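Local atomic coordinates of Vlm2 (PDB entry 6ECB), a protein that takes part in valinomycin biosynthesis as a nonribosomal peptide synthetase, whose thioesterase domain, the part modelled here, probably releases the depsipeptide product. Residues A[190-193]-A[194-197]. Sequence-based numbering, arbitrary orientation.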
# COMPACT_ATOMS: atom_id res chain seq x y z
N LEU A 190 20.38 3.31 -2.76
CA LEU A 190 19.17 2.58 -3.07
C LEU A 190 19.24 1.96 -4.46
O LEU A 190 18.84 0.81 -4.66
CB LEU A 190 17.94 3.48 -2.95
CG LEU A 190 17.68 4.12 -1.59
CD1 LEU A 190 16.37 4.88 -1.63
CD2 LEU A 190 17.65 3.08 -0.48
N LEU A 191 19.75 2.71 -5.44
CA LEU A 191 19.86 2.18 -6.80
C LEU A 191 20.86 1.03 -6.83
O LEU A 191 20.62 -0.00 -7.48
CB LEU A 191 20.26 3.29 -7.77
CG LEU A 191 19.23 4.42 -7.89
CD1 LEU A 191 19.78 5.58 -8.71
CD2 LEU A 191 17.97 3.90 -8.52
N ASP A 192 21.98 1.18 -6.14
CA ASP A 192 22.97 0.11 -6.04
C ASP A 192 22.33 -1.18 -5.51
O ASP A 192 22.64 -2.28 -5.97
CB ASP A 192 24.11 0.55 -5.14
CG ASP A 192 25.03 1.56 -5.80
OD1 ASP A 192 24.95 1.75 -7.03
OD2 ASP A 192 25.85 2.15 -5.07
N ARG A 193 21.45 -1.04 -4.52
CA ARG A 193 20.74 -2.19 -3.96
C ARG A 193 19.74 -2.77 -4.94
O ARG A 193 19.53 -3.99 -4.99
CB ARG A 193 20.05 -1.76 -2.66
CG ARG A 193 18.89 -2.66 -2.18
CD ARG A 193 19.33 -4.08 -1.78
NE ARG A 193 18.19 -4.88 -1.32
CZ ARG A 193 17.27 -5.42 -2.12
NH1 ARG A 193 17.35 -5.25 -3.43
NH2 ARG A 193 16.27 -6.12 -1.60
N ALA A 194 19.10 -1.93 -5.75
CA ALA A 194 17.99 -2.39 -6.56
C ALA A 194 18.40 -2.90 -7.93
O ALA A 194 17.67 -3.70 -8.53
CB ALA A 194 16.96 -1.27 -6.74
N LYS A 195 19.54 -2.45 -8.44
CA LYS A 195 19.77 -2.53 -9.88
C LYS A 195 19.96 -3.95 -10.38
O LYS A 195 19.79 -4.18 -11.58
CB LYS A 195 20.97 -1.67 -10.28
CG LYS A 195 22.30 -2.05 -9.65
CD LYS A 195 23.33 -0.94 -9.91
CE LYS A 195 24.71 -1.26 -9.36
NZ LYS A 195 25.58 -0.04 -9.29
N ASN A 196 20.32 -4.91 -9.52
CA ASN A 196 20.42 -6.30 -9.95
C ASN A 196 19.53 -7.21 -9.11
O ASN A 196 19.79 -8.42 -9.04
CB ASN A 196 21.86 -6.81 -9.92
CG ASN A 196 22.06 -8.02 -10.83
OD1 ASN A 196 21.54 -8.06 -11.94
ND2 ASN A 196 22.81 -9.02 -10.36
N ASP A 197 18.50 -6.65 -8.47
CA ASP A 197 17.55 -7.45 -7.72
C ASP A 197 16.38 -7.74 -8.64
O ASP A 197 15.65 -6.81 -9.02
CB ASP A 197 17.09 -6.70 -6.49
CG ASP A 197 15.92 -7.39 -5.78
OD1 ASP A 197 15.61 -8.55 -6.11
OD2 ASP A 197 15.33 -6.75 -4.89
O HOH W 1 21.13 -5.50 -6.73
O HOH W 2 13.53 -6.99 -2.96
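R193 reaches forward to D197, and a nearly straight bond of 2.9 Å joins R193 NH1 to D197 OD2. The oxygen sits at the edge of the guanidinium, in its plane, yet the nitrogen approaches from above the carboxylate plane, the two flat groups being turned 53° apart. One water closes the salt bridge into a ring, donating to D197 OD2 and accepting from R193 NH2, while D197 OD1 takes a salt bridge from R199 NE. With CG anti to the backbone N (chi1 160°) and a bend at chi2, the arginine chain brings its guanidinium round to the turn. A leucine here would probably leave D197 OD2 without its charged mate and the bridging water with one anchor fewer.

K195 runs back alongside D192, its chain extended beyond CG, and K195 NZ forms a salt bridge with D192 OD1 at 3.0 Å from above the carboxylate; Q188 NE2 hydrogen-bonds the same oxygen. In the backbone, A194 N donates to L190 O at 3.0 Å, the stronger bond, whereas L191 O receives weak ones from A194 N and K195 N. A second water donates to R193 O and accepts from N196 N. D197 N to A194 O (3.1 Å) closes the type I beta turn A194-D197, which follows the C-terminal turn of helix 183-194 in the helical region beside the alpha/beta-hydrolase sheet.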